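Local coordinates for protein quinoline 2-oxidoreductase medium subunit (Pseudomonas putida, PDB 1T3Q) that probably carries electrons through its bound FAD as the flavoprotein subunit of a molybdenum hydroxylase that oxidises quinoline, at residues C89-H99 against I171-E182; A120-T130 against A212-Q222. All coordinates share one frame; numbering follows the deposited sequence.

Overall arrangement
Both contacts press a helix of the FAD-binding part against the antiparallel sheet that runs from strand 177-183 to strand 221-222. Contact 1 uses its outermost strand 177-183 and the end of strand 165-172 from the other sheet; contact 2 uses the strands toward the other edge, 205-214 and 221-222. Helix touches helix through V96 on E123 and L127, strand touches helix through W178 on T130 and I171 on M128, and the carboxylates of E182 and E123 come closest. Both are partly buried: K95 of contact 1 and E218 of contact 2 lie at the surface, F126 and T130 inside. Contact 1 has a salt bridge and a water-linked histidine; contact 2 has bridging waters and no direct hydrogen bond.

Contact 1. Residues C89-H99 against I171-E182; sequences CVPILPKVLAH and IPIPALHWEFDE
F180 and H99 meet as an offset edge-to-face pair: the edge of the phenyl ring is turned to the face of the imidazole, with the planes at 63° and H99 CD2 3.6 Å from F180 CE2. F180 CG stands anti to the backbone N (chi1 170°), which brings the ring to the helix, where V96 CG2 lies over one face in a CH-pi contact, 4.2 Å from the centroid of the F180 ring. H99 is held at both nitrogens by water: one water joins ND1 to E182 OE1, another joins NE2 to the carbonyl oxygen of F180. One turn before V96, the end of I92 lies against the backbone at W178 and the CB of F180, with I92 CG1 3.7 Å from W178 CB. At the margin K95 NZ makes a salt bridge of 3.0 Å to E179 OE2, approaching from above the carboxylate plane. Helix 92-97 of the FAD-binding part thus packs nearly parallel (8°) to edge strand 177-183 of the four-stranded sheet, while 171-182 links that sheet to the five-stranded one, to which I171 belongs. E182 neighbours E123, and H99 touches the FAD. The chemistry is graded: an apolar centre of I92, V96 and F180, a charge pair at the exposed margin, and a histidine beside the flavin tied to the strand by water.

Contact 2. Residues A120-T130 against A212-Q222; sequences AGAEMPFLMAT and ALGAVEERAHQ. With FAD (flavin-adenine dinucleotide), chain R.
A120 opens the contact with its methyl against the turn that follows strand 212-214: CB lies 3.6 Å from E218 O, a carbonyl oxygen buried here with no polar partner in the model. The carbonyl oxygen of A120 receives a CA-H...O contact from A215, and a water adds a polar link, donating to A120 O and E217 O while accepting from A215 N. G121 follows, its CA 4.1 Å from A215 CB. Beyond it the chain turns to the flavin. E123 OE2 accepts a hydrogen bond of 2.8 Å from FAD N3; the carboxylate holds N3, with a weak bond from the backbone N of E123 to FAD O2 beside it. At P125 a second water accepts from A220 N and donates weakly to P125 O. F126 is the main wedge. With CG anti to the backbone N (chi1 162°), the ring reaches across to the strand, where CZ meets A212 O at 3.4 Å at the ring edge and CE1 lies 3.6 Å from A212 CB. F126 CD1 packs 3.6 Å from A220 CB, and the ring also fits against G214, whose lack of a side chain makes the room. A129 adds a looser methyl contact to A220. T130 ends the helix with OG1 bonded to F126 O at 2.8 Å; that oxygen also accepts from T130 N, the two donors arriving from opposite faces of its plane. The same hydroxyl sits over one face of the F126 ring, toward its rim, and lies close to A212 CB and Q222 OE1. Helix 123-130 runs nearly antiparallel to strand 212-214 (161°), packed on the sheet of the CO dehydrogenase flavoprotein C-terminal domain and joining it to the PCMH-type FAD-binding domain whose helix start grips the flavin.

Contact 1. Residues C89-H99 against I171-E182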
loop_
_atom_site.group_PDB
_atom_site.type_symbol
_atom_site.label_atom_id
_atom_site.label_comp_id
_atom_site.label_asym_id
_atom_site.label_seq_id
_atom_site.Cartn_x
_atom_site.Cartn_y
_atom_site.Cartn_z
ATOM N N CYS C 89 -11.658 45.013 -38.790
ATOM C CA CYS C 89 -12.475 44.741 -39.968
ATOM C C CYS C 89 -13.899 44.273 -39.675
ATOM O O CYS C 89 -14.848 44.758 -40.289
ATOM C CB CYS C 89 -11.783 43.706 -40.856
ATOM S SG CYS C 89 -10.217 44.264 -41.553
ATOM N N VAL C 90 -14.050 43.330 -38.750
ATOM C CA VAL C 90 -15.369 42.797 -38.412
ATOM C C VAL C 90 -15.549 42.719 -36.893
ATOM O O VAL C 90 -15.617 41.630 -36.316
ATOM C CB VAL C 90 -15.562 41.385 -39.032
ATOM C CG1 VAL C 90 -16.990 40.896 -38.811
ATOM C CG2 VAL C 90 -15.240 41.425 -40.521
ATOM N N PRO C 91 -15.643 43.884 -36.229
ATOM C CA PRO C 91 -15.810 43.979 -34.775
ATOM C C PRO C 91 -16.957 43.169 -34.176
ATOM O O PRO C 91 -16.939 42.859 -32.987
ATOM C CB PRO C 91 -15.969 45.482 -34.541
ATOM C CG PRO C 91 -16.548 45.973 -35.832
ATOM C CD PRO C 91 -15.737 45.218 -36.848
ATOM N N ILE C 92 -17.951 42.822 -34.986
ATOM C CA ILE C 92 -19.072 42.044 -34.476
ATOM C C ILE C 92 -18.639 40.607 -34.186
ATOM O O ILE C 92 -19.200 39.948 -33.315
ATOM C CB ILE C 92 -20.261 42.025 -35.475
ATOM C CG1 ILE C 92 -21.451 41.289 -34.854
ATOM C CG2 ILE C 92 -19.843 41.353 -36.784
ATOM C CD1 ILE C 92 -22.016 41.958 -33.602
ATOM N N LEU C 93 -17.630 40.128 -34.908
ATOM C CA LEU C 93 -17.146 38.761 -34.722
ATOM C C LEU C 93 -16.671 38.510 -33.288
ATOM O O LEU C 93 -17.133 37.583 -32.629
ATOM C CB LEU C 93 -16.013 38.453 -35.708
ATOM C CG LEU C 93 -16.021 37.070 -36.371
ATOM C CD1 LEU C 93 -14.705 36.861 -37.100
ATOM C CD2 LEU C 93 -16.227 35.979 -35.345
ATOM N N PRO C 94 -15.735 39.331 -32.786
ATOM C CA PRO C 94 -15.296 39.078 -31.411
ATOM C C PRO C 94 -16.398 39.270 -30.364
ATOM O O PRO C 94 -16.370 38.638 -29.310
ATOM C CB PRO C 94 -14.112 40.039 -31.234
ATOM C CG PRO C 94 -14.367 41.115 -32.235
ATOM C CD PRO C 94 -14.898 40.360 -33.426
ATOM N N LYS C 95 -17.374 40.127 -30.647
ATOM C CA LYS C 95 -18.449 40.335 -29.683
ATOM C C LYS C 95 -19.358 39.108 -29.612
ATOM O O LYS C 95 -19.927 38.796 -28.562
ATOM C CB LYS C 95 -19.253 41.591 -30.034
ATOM C CG LYS C 95 -18.424 42.865 -29.914
ATOM C CD LYS C 95 -19.279 44.112 -29.766
ATOM C CE LYS C 95 -20.113 44.380 -30.999
ATOM N NZ LYS C 95 -20.830 45.679 -30.866
ATOM N N VAL C 96 -19.481 38.405 -30.733
ATOM C CA VAL C 96 -20.305 37.203 -30.789
ATOM C C VAL C 96 -19.567 36.046 -30.115
ATOM O O VAL C 96 -20.167 35.245 -29.393
ATOM C CB VAL C 96 -20.623 36.807 -32.254
ATOM C CG1 VAL C 96 -21.333 35.456 -32.288
ATOM C CG2 VAL C 96 -21.501 37.875 -32.906
ATOM N N LEU C 97 -18.259 35.975 -30.345
ATOM C CA LEU C 97 -17.429 34.918 -29.780
ATOM C C LEU C 97 -17.377 34.923 -28.255
ATOM O O LEU C 97 -17.029 33.914 -27.643
ATOM C CB LEU C 97 -16.016 35.010 -30.357
ATOM C CG LEU C 97 -15.916 34.589 -31.828
ATOM C CD1 LEU C 97 -14.598 35.052 -32.421
ATOM C CD2 LEU C 97 -16.056 33.079 -31.931
ATOM N N ALA C 98 -17.722 36.050 -27.641
ATOM C CA ALA C 98 -17.723 36.140 -26.187
ATOM C C ALA C 98 -18.786 35.204 -25.608
ATOM O O ALA C 98 -18.694 34.773 -24.457
ATOM C CB ALA C 98 -17.999 37.576 -25.749
ATOM N N HIS C 99 -19.789 34.891 -26.421
ATOM C CA HIS C 99 -20.888 34.016 -26.018
ATOM C C HIS C 99 -20.588 32.540 -26.264
ATOM O O HIS C 99 -21.285 31.666 -25.748
ATOM C CB HIS C 99 -22.164 34.398 -26.782
ATOM C CG HIS C 99 -22.708 35.745 -26.420
ATOM N ND1 HIS C 99 -23.478 35.958 -25.296
ATOM C CD2 HIS C 99 -22.572 36.953 -27.018
ATOM C CE1 HIS C 99 -23.794 37.239 -25.218
ATOM N NE2 HIS C 99 -23.255 37.864 -26.250
ATOM N N ILE C 171 -15.200 37.083 -45.145
ATOM C CA ILE C 171 -16.298 37.903 -44.656
ATOM C C ILE C 171 -16.223 39.319 -45.201
ATOM O O ILE C 171 -15.235 40.021 -44.987
ATOM C CB ILE C 171 -16.280 38.003 -43.118
ATOM C CG1 ILE C 171 -16.173 36.609 -42.503
ATOM C CG2 ILE C 171 -17.541 38.702 -42.627
ATOM C CD1 ILE C 171 -16.027 36.623 -40.996
ATOM N N PRO C 172 -17.267 39.758 -45.919
ATOM C CA PRO C 172 -17.266 41.116 -46.467
ATOM C C PRO C 172 -17.330 42.099 -45.306
ATOM O O PRO C 172 -18.147 41.935 -44.401
ATOM C CB PRO C 172 -18.545 41.155 -47.301
ATOM C CG PRO C 172 -18.761 39.726 -47.681
ATOM C CD PRO C 172 -18.434 39.001 -46.401
ATOM N N ILE C 173 -16.465 43.107 -45.312
ATOM C CA ILE C 173 -16.489 44.095 -44.244
ATOM C C ILE C 173 -17.872 44.744 -44.292
ATOM O O ILE C 173 -18.227 45.412 -45.264
ATOM C CB ILE C 173 -15.383 45.152 -44.441
ATOM C CG1 ILE C 173 -14.013 44.473 -44.337
ATOM C CG2 ILE C 173 -15.517 46.252 -43.395
ATOM C CD1 ILE C 173 -12.837 45.399 -44.559
ATOM N N PRO C 174 -18.680 44.541 -43.242
ATOM C CA PRO C 174 -20.032 45.106 -43.188
ATOM C C PRO C 174 -20.159 46.627 -43.233
ATOM O O PRO C 174 -19.341 47.356 -42.675
ATOM C CB PRO C 174 -20.598 44.515 -41.897
ATOM C CG PRO C 174 -19.381 44.367 -41.037
ATOM C CD PRO C 174 -18.366 43.808 -42.001
ATOM N N ALA C 175 -21.199 47.088 -43.917
ATOM C CA ALA C 175 -21.488 48.512 -44.024
ATOM C C ALA C 175 -22.489 48.812 -42.911
ATOM O O ALA C 175 -22.490 49.895 -42.321
ATOM C CB ALA C 175 -22.093 48.821 -45.387
ATOM N N LEU C 176 -23.336 47.828 -42.624
ATOM C CA LEU C 176 -24.341 47.950 -41.577
ATOM C C LEU C 176 -23.662 47.885 -40.219
ATOM O O LEU C 176 -22.584 47.303 -40.084
ATOM C CB LEU C 176 -25.341 46.794 -41.665
ATOM C CG LEU C 176 -26.199 46.638 -42.918
ATOM C CD1 LEU C 176 -26.821 45.246 -42.936
ATOM C CD2 LEU C 176 -27.272 47.720 -42.942
ATOM N N HIS C 177 -24.288 48.488 -39.212
ATOM C CA HIS C 177 -23.751 48.435 -37.861
ATOM C C HIS C 177 -24.450 47.272 -37.157
ATOM O O HIS C 177 -25.672 47.277 -37.001
ATOM C CB HIS C 177 -24.023 49.729 -37.103
ATOM C CG HIS C 177 -23.632 49.660 -35.661
ATOM N ND1 HIS C 177 -24.458 49.133 -34.694
ATOM C CD2 HIS C 177 -22.476 49.987 -35.035
ATOM C CE1 HIS C 177 -23.829 49.138 -33.533
ATOM N NE2 HIS C 177 -22.625 49.648 -33.712
ATOM N N TRP C 178 -23.665 46.287 -36.733
ATOM C CA TRP C 178 -24.199 45.092 -36.088
ATOM C C TRP C 178 -24.127 45.001 -34.569
ATOM O O TRP C 178 -23.191 45.492 -33.935
ATOM C CB TRP C 178 -23.504 43.846 -36.640
ATOM C CG TRP C 178 -23.812 43.525 -38.058
ATOM C CD1 TRP C 178 -23.069 43.852 -39.160
ATOM C CD2 TRP C 178 -24.934 42.781 -38.534
ATOM N NE1 TRP C 178 -23.664 43.350 -40.295
ATOM C CE2 TRP C 178 -24.810 42.689 -39.938
ATOM C CE3 TRP C 178 -26.035 42.180 -37.909
ATOM C CZ2 TRP C 178 -25.748 42.018 -40.732
ATOM C CZ3 TRP C 178 -26.969 41.512 -38.699
ATOM C CH2 TRP C 178 -26.818 41.439 -40.096
ATOM N N GLU C 179 -25.131 44.342 -34.002
ATOM C CA GLU C 179 -25.207 44.084 -32.572
ATOM C C GLU C 179 -25.787 42.681 -32.474
ATOM O O GLU C 179 -26.614 42.285 -33.300
ATOM C CB GLU C 179 -26.104 45.102 -31.856
ATOM C CG GLU C 179 -25.520 46.512 -31.819
ATOM C CD GLU C 179 -24.207 46.605 -31.046
ATOM O OE1 GLU C 179 -23.571 47.681 -31.084
ATOM O OE2 GLU C 179 -23.809 45.617 -30.396
ATOM N N PHE C 180 -25.345 41.928 -31.475
ATOM C CA PHE C 180 -25.789 40.552 -31.297
ATOM C C PHE C 180 -26.125 40.262 -29.843
ATOM O O PHE C 180 -25.591 40.893 -28.931
ATOM C CB PHE C 180 -24.674 39.605 -31.760
ATOM C CG PHE C 180 -24.906 38.159 -31.413
ATOM C CD1 PHE C 180 -25.566 37.310 -32.297
ATOM C CD2 PHE C 180 -24.453 37.640 -30.202
ATOM C CE1 PHE C 180 -25.771 35.963 -31.983
ATOM C CE2 PHE C 180 -24.651 36.295 -29.874
ATOM C CZ PHE C 180 -25.310 35.454 -30.768
ATOM N N ASP C 181 -27.013 39.299 -29.636
ATOM C CA ASP C 181 -27.398 38.897 -28.295
ATOM C C ASP C 181 -28.075 37.539 -28.380
ATOM O O ASP C 181 -28.459 37.098 -29.459
ATOM C CB ASP C 181 -28.345 39.921 -27.675
ATOM C CG ASP C 181 -28.384 39.834 -26.163
ATOM O OD1 ASP C 181 -29.166 40.591 -25.555
ATOM O OD2 ASP C 181 -27.632 39.019 -25.579
ATOM N N GLU C 182 -28.212 36.870 -27.243
ATOM C CA GLU C 182 -28.840 35.560 -27.219
ATOM C C GLU C 182 -29.349 35.259 -25.818
ATOM O O GLU C 182 -29.037 35.975 -24.870
ATOM C CB GLU C 182 -27.829 34.488 -27.637
ATOM C CG GLU C 182 -26.755 34.190 -26.589
ATOM C CD GLU C 182 -25.707 33.211 -27.086
ATOM O OE1 GLU C 182 -25.068 32.531 -26.252
ATOM O OE2 GLU C 182 -25.513 33.128 -28.316
HETATM O O HOH W 1 -20.331 45.687 -34.126
HETATM O O HOH W 2 -24.206 33.889 -23.656
HETATM O O HOH W 3 -23.560 40.548 -27.291
#

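Contact 2. Residues A120-T130 against A212-Q222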
loop_
_atom_site.group_PDB
_atom_site.type_symbol
_atom_site.label_atom_id
_atom_site.label_comp_id
_atom_site.label_asym_id
_atom_site.label_seq_id
_atom_site.Cartn_x
_atom_site.Cartn_y
_atom_site.Cartn_z
ATOM N N ALA C 120 -26.926 23.525 -35.180
ATOM C CA ALA C 120 -27.921 24.552 -35.466
ATOM C C ALA C 120 -28.005 25.565 -34.329
ATOM O O ALA C 120 -28.619 26.617 -34.477
ATOM C CB ALA C 120 -29.287 23.917 -35.692
ATOM N N GLY C 121 -27.378 25.244 -33.200
ATOM C CA GLY C 121 -27.404 26.146 -32.064
ATOM C C GLY C 121 -26.116 26.927 -31.915
ATOM O O GLY C 121 -25.985 27.737 -31.002
ATOM N N ALA C 122 -25.168 26.701 -32.820
ATOM C CA ALA C 122 -23.871 27.374 -32.771
ATOM C C ALA C 122 -23.900 28.799 -33.314
ATOM O O ALA C 122 -24.664 29.111 -34.229
ATOM C CB ALA C 122 -22.837 26.554 -33.534
ATOM N N GLU C 123 -23.050 29.654 -32.756
ATOM C CA GLU C 123 -22.975 31.050 -33.178
ATOM C C GLU C 123 -22.356 31.288 -34.556
ATOM O O GLU C 123 -22.895 32.058 -35.349
ATOM C CB GLU C 123 -22.201 31.889 -32.147
ATOM C CG GLU C 123 -22.991 32.258 -30.900
ATOM C CD GLU C 123 -23.139 31.101 -29.929
ATOM O OE1 GLU C 123 -23.914 31.227 -28.953
ATOM O OE2 GLU C 123 -22.474 30.066 -30.137
ATOM N N MET C 124 -21.233 30.637 -34.845
ATOM C CA MET C 124 -20.560 30.854 -36.127
ATOM C C MET C 124 -21.370 30.531 -37.387
ATOM O O MET C 124 -21.379 31.322 -38.331
ATOM C CB MET C 124 -19.213 30.126 -36.153
ATOM C CG MET C 124 -18.180 30.716 -35.191
ATOM S SD MET C 124 -17.871 32.497 -35.410
ATOM C CE MET C 124 -19.026 33.207 -34.246
ATOM N N PRO C 125 -22.050 29.372 -37.432
ATOM C CA PRO C 125 -22.822 29.094 -38.649
ATOM C C PRO C 125 -23.876 30.175 -38.865
ATOM O O PRO C 125 -24.117 30.608 -39.991
ATOM C CB PRO C 125 -23.447 27.730 -38.363
ATOM C CG PRO C 125 -22.414 27.071 -37.487
ATOM C CD PRO C 125 -22.023 28.199 -36.542
ATOM N N PHE C 126 -24.502 30.605 -37.772
ATOM C CA PHE C 126 -25.523 31.639 -37.828
ATOM C C PHE C 126 -24.942 32.979 -38.260
ATOM O O PHE C 126 -25.501 33.659 -39.121
ATOM C CB PHE C 126 -26.189 31.813 -36.455
ATOM C CG PHE C 126 -26.927 33.118 -36.303
ATOM C CD1 PHE C 126 -28.148 33.326 -36.941
ATOM C CD2 PHE C 126 -26.378 34.157 -35.557
ATOM C CE1 PHE C 126 -28.811 34.553 -36.838
ATOM C CE2 PHE C 126 -27.031 35.387 -35.448
ATOM C CZ PHE C 126 -28.250 35.585 -36.090
ATOM N N LEU C 127 -23.825 33.361 -37.652
ATOM C CA LEU C 127 -23.197 34.644 -37.960
ATOM C C LEU C 127 -22.644 34.743 -39.379
ATOM O O LEU C 127 -22.888 35.729 -40.081
ATOM C CB LEU C 127 -22.076 34.938 -36.962
ATOM C CG LEU C 127 -21.450 36.329 -37.088
ATOM C CD1 LEU C 127 -22.498 37.396 -36.776
ATOM C CD2 LEU C 127 -20.271 36.449 -36.135
ATOM N N MET C 128 -21.893 33.735 -39.802
ATOM C CA MET C 128 -21.322 33.760 -41.145
ATOM C C MET C 128 -22.405 33.901 -42.211
ATOM O O MET C 128 -22.246 34.662 -43.165
ATOM C CB MET C 128 -20.493 32.499 -41.394
ATOM C CG MET C 128 -19.266 32.384 -40.504
ATOM S SD MET C 128 -18.178 33.834 -40.592
ATOM C CE MET C 128 -18.662 34.741 -39.098
ATOM N N ALA C 129 -23.507 33.173 -42.047
ATOM C CA ALA C 129 -24.604 33.247 -43.005
ATOM C C ALA C 129 -25.191 34.648 -43.003
ATOM O O ALA C 129 -25.427 35.239 -44.057
ATOM C CB ALA C 129 -25.689 32.226 -42.652
ATOM N N THR C 130 -25.413 35.176 -41.804
ATOM C CA THR C 130 -25.982 36.500 -41.623
ATOM C C THR C 130 -25.097 37.610 -42.190
ATOM O O THR C 130 -25.596 38.606 -42.719
ATOM C CB THR C 130 -26.248 36.761 -40.123
ATOM O OG1 THR C 130 -27.203 35.805 -39.643
ATOM C CG2 THR C 130 -26.789 38.155 -39.903
ATOM N N ALA C 212 -31.759 38.926 -38.158
ATOM C CA ALA C 212 -31.617 37.480 -38.274
ATOM C C ALA C 212 -31.738 36.770 -36.933
ATOM O O ALA C 212 -31.258 37.257 -35.911
ATOM C CB ALA C 212 -30.273 37.140 -38.915
ATOM N N LEU C 213 -32.386 35.612 -36.948
ATOM C CA LEU C 213 -32.557 34.814 -35.742
ATOM C C LEU C 213 -31.906 33.451 -35.936
ATOM O O LEU C 213 -32.026 32.840 -37.000
ATOM C CB LEU C 213 -34.042 34.626 -35.419
ATOM C CG LEU C 213 -34.779 35.805 -34.776
ATOM C CD1 LEU C 213 -34.835 36.982 -35.740
ATOM C CD2 LEU C 213 -36.182 35.371 -34.401
ATOM N N GLY C 214 -31.210 32.985 -34.905
ATOM C CA GLY C 214 -30.562 31.692 -34.984
ATOM C C GLY C 214 -30.965 30.802 -33.826
ATOM O O GLY C 214 -31.531 31.275 -32.839
ATOM N N ALA C 215 -30.679 29.508 -33.954
ATOM C CA ALA C 215 -30.989 28.525 -32.919
ATOM C C ALA C 215 -32.483 28.297 -32.722
ATOM O O ALA C 215 -32.886 27.481 -31.896
ATOM C CB ALA C 215 -30.342 28.937 -31.597
ATOM N N VAL C 216 -33.309 29.022 -33.465
ATOM C CA VAL C 216 -34.749 28.839 -33.354
ATOM C C VAL C 216 -35.116 27.717 -34.310
ATOM O O VAL C 216 -35.904 26.827 -33.982
ATOM C CB VAL C 216 -35.515 30.122 -33.728
ATOM C CG1 VAL C 216 -37.012 29.883 -33.609
ATOM C CG2 VAL C 216 -35.102 31.252 -32.810
ATOM N N GLU C 217 -34.531 27.765 -35.501
ATOM C CA GLU C 217 -34.757 26.738 -36.505
ATOM C C GLU C 217 -33.410 26.150 -36.906
ATOM O O GLU C 217 -32.367 26.641 -36.476
ATOM C CB GLU C 217 -35.502 27.325 -37.708
ATOM C CG GLU C 217 -36.965 27.603 -37.380
ATOM C CD GLU C 217 -37.772 28.090 -38.561
ATOM O OE1 GLU C 217 -39.012 28.155 -38.432
ATOM O OE2 GLU C 217 -37.171 28.413 -39.609
ATOM N N GLU C 218 -33.431 25.097 -37.717
ATOM C CA GLU C 218 -32.198 24.439 -38.133
ATOM C C GLU C 218 -31.203 25.295 -38.905
ATOM O O GLU C 218 -30.031 24.933 -39.020
ATOM C CB GLU C 218 -32.517 23.178 -38.933
ATOM C CG GLU C 218 -32.639 21.945 -38.058
ATOM C CD GLU C 218 -32.675 20.666 -38.861
ATOM O OE1 GLU C 218 -31.885 20.546 -39.822
ATOM O OE2 GLU C 218 -33.487 19.778 -38.526
ATOM N N ARG C 219 -31.662 26.424 -39.431
ATOM C CA ARG C 219 -30.789 27.323 -40.179
ATOM C C ARG C 219 -31.110 28.747 -39.759
ATOM O O ARG C 219 -32.177 29.009 -39.206
ATOM C CB ARG C 219 -31.027 27.181 -41.684
ATOM C CG ARG C 219 -31.148 25.746 -42.172
ATOM C CD ARG C 219 -31.500 25.711 -43.647
ATOM N NE ARG C 219 -30.377 26.127 -44.481
ATOM C CZ ARG C 219 -30.451 26.328 -45.793
ATOM N NH1 ARG C 219 -29.369 26.700 -46.467
ATOM N NH2 ARG C 219 -31.608 26.174 -46.428
ATOM N N ALA C 220 -30.191 29.667 -40.026
ATOM C CA ALA C 220 -30.411 31.063 -39.679
ATOM C C ALA C 220 -31.673 31.549 -40.385
ATOM O O ALA C 220 -31.961 31.151 -41.515
ATOM C CB ALA C 220 -29.220 31.905 -40.107
ATOM N N HIS C 221 -32.434 32.399 -39.708
ATOM C CA HIS C 221 -33.649 32.937 -40.291
ATOM C C HIS C 221 -33.472 34.414 -40.576
ATOM O O HIS C 221 -33.348 35.222 -39.653
ATOM C CB HIS C 221 -34.840 32.753 -39.352
ATOM C CG HIS C 221 -36.092 33.416 -39.836
ATOM N ND1 HIS C 221 -36.687 34.465 -39.166
ATOM C CD2 HIS C 221 -36.847 33.195 -40.937
ATOM C CE1 HIS C 221 -37.754 34.862 -39.834
ATOM N NE2 HIS C 221 -37.875 34.107 -40.912
ATOM N N GLN C 222 -33.442 34.762 -41.855
ATOM C CA GLN C 222 -33.312 36.156 -42.246
ATOM C C GLN C 222 -34.746 36.670 -42.275
ATOM O O GLN C 222 -35.537 36.303 -43.153
ATOM C CB GLN C 222 -32.649 36.256 -43.625
ATOM C CG GLN C 222 -31.300 35.540 -43.698
ATOM C CD GLN C 222 -30.265 36.100 -42.724
ATOM O OE1 GLN C 222 -29.375 35.378 -42.268
ATOM N NE2 GLN C 222 -30.372 37.387 -42.412
HETATM P PA FAD R . -13.531 19.552 -34.287
HETATM O O1A FAD R . -14.310 19.116 -33.097
HETATM O O2A FAD R . -12.321 19.022 -34.506
HETATM O O5B FAD R . -14.445 18.967 -35.350
HETATM C C5B FAD R . -15.699 19.558 -35.820
HETATM C C4B FAD R . -16.252 18.700 -37.036
HETATM O O4B FAD R . -15.847 19.424 -38.264
HETATM C C3B FAD R . -15.753 17.230 -37.258
HETATM O O3B FAD R . -16.738 16.429 -37.838
HETATM C C2B FAD R . -14.499 17.450 -38.158
HETATM O O2B FAD R . -14.212 16.330 -38.959
HETATM C C1B FAD R . -14.952 18.567 -39.051
HETATM N N9A FAD R . -13.901 19.495 -39.469
HETATM C C8A FAD R . -13.106 20.277 -38.657
HETATM N N7A FAD R . -12.398 21.180 -39.333
HETATM C C5A FAD R . -12.730 20.968 -40.650
HETATM C C6A FAD R . -12.314 21.650 -41.918
HETATM N N6A FAD R . -11.447 22.629 -41.979
HETATM N N1A FAD R . -12.898 21.144 -43.072
HETATM C C2A FAD R . -13.809 20.109 -43.055
HETATM N N3A FAD R . -14.239 19.427 -41.954
HETATM C C4A FAD R . -13.631 19.852 -40.778
HETATM N N1 FAD R . -19.919 26.081 -29.902
HETATM C C2 FAD R . -20.692 27.157 -30.079
HETATM O O2 FAD R . -21.036 27.523 -31.174
HETATM N N3 FAD R . -21.318 27.819 -28.969
HETATM C C4 FAD R . -21.224 27.326 -27.670
HETATM O O4 FAD R . -21.804 27.902 -26.778
HETATM C C4X FAD R . -20.444 26.099 -27.471
HETATM N N5 FAD R . -20.311 25.554 -26.218
HETATM C C5X FAD R . -19.481 24.459 -26.065
HETATM C C6 FAD R . -19.358 23.900 -24.751
HETATM C C7 FAD R . -18.539 22.799 -24.502
HETATM C C7M FAD R . -18.472 22.229 -23.101
HETATM C C8 FAD R . -17.753 22.198 -25.607
HETATM C C8M FAD R . -16.845 21.009 -25.408
HETATM C C9 FAD R . -17.847 22.755 -26.910
HETATM C C9A FAD R . -18.713 23.869 -27.155
HETATM N N10 FAD R . -18.890 24.489 -28.470
HETATM C C10 FAD R . -19.744 25.535 -28.651
HETATM C "C1'" FAD R . -18.259 23.830 -29.645
HETATM C "C2'" FAD R . -16.973 24.556 -30.136
HETATM O "O2'" FAD R . -17.337 25.770 -30.802
HETATM C "C3'" FAD R . -16.271 23.572 -31.076
HETATM O "O3'" FAD R . -14.875 23.898 -31.018
HETATM C "C4'" FAD R . -16.758 23.665 -32.547
HETATM O "O4'" FAD R . -18.160 23.398 -32.648
HETATM C "C5'" FAD R . -15.998 22.626 -33.321
HETATM O "O5'" FAD R . -14.629 23.207 -33.769
HETATM P P FAD R . -13.391 22.369 -33.595
HETATM O O1P FAD R . -12.254 23.210 -34.188
HETATM O O2P FAD R . -13.218 21.898 -32.301
HETATM O O3P FAD R . -13.542 21.180 -34.451
HETATM O O HOH W 4 -29.921 28.234 -36.413
HETATM O O HOH W 5 -27.059 29.316 -40.578
#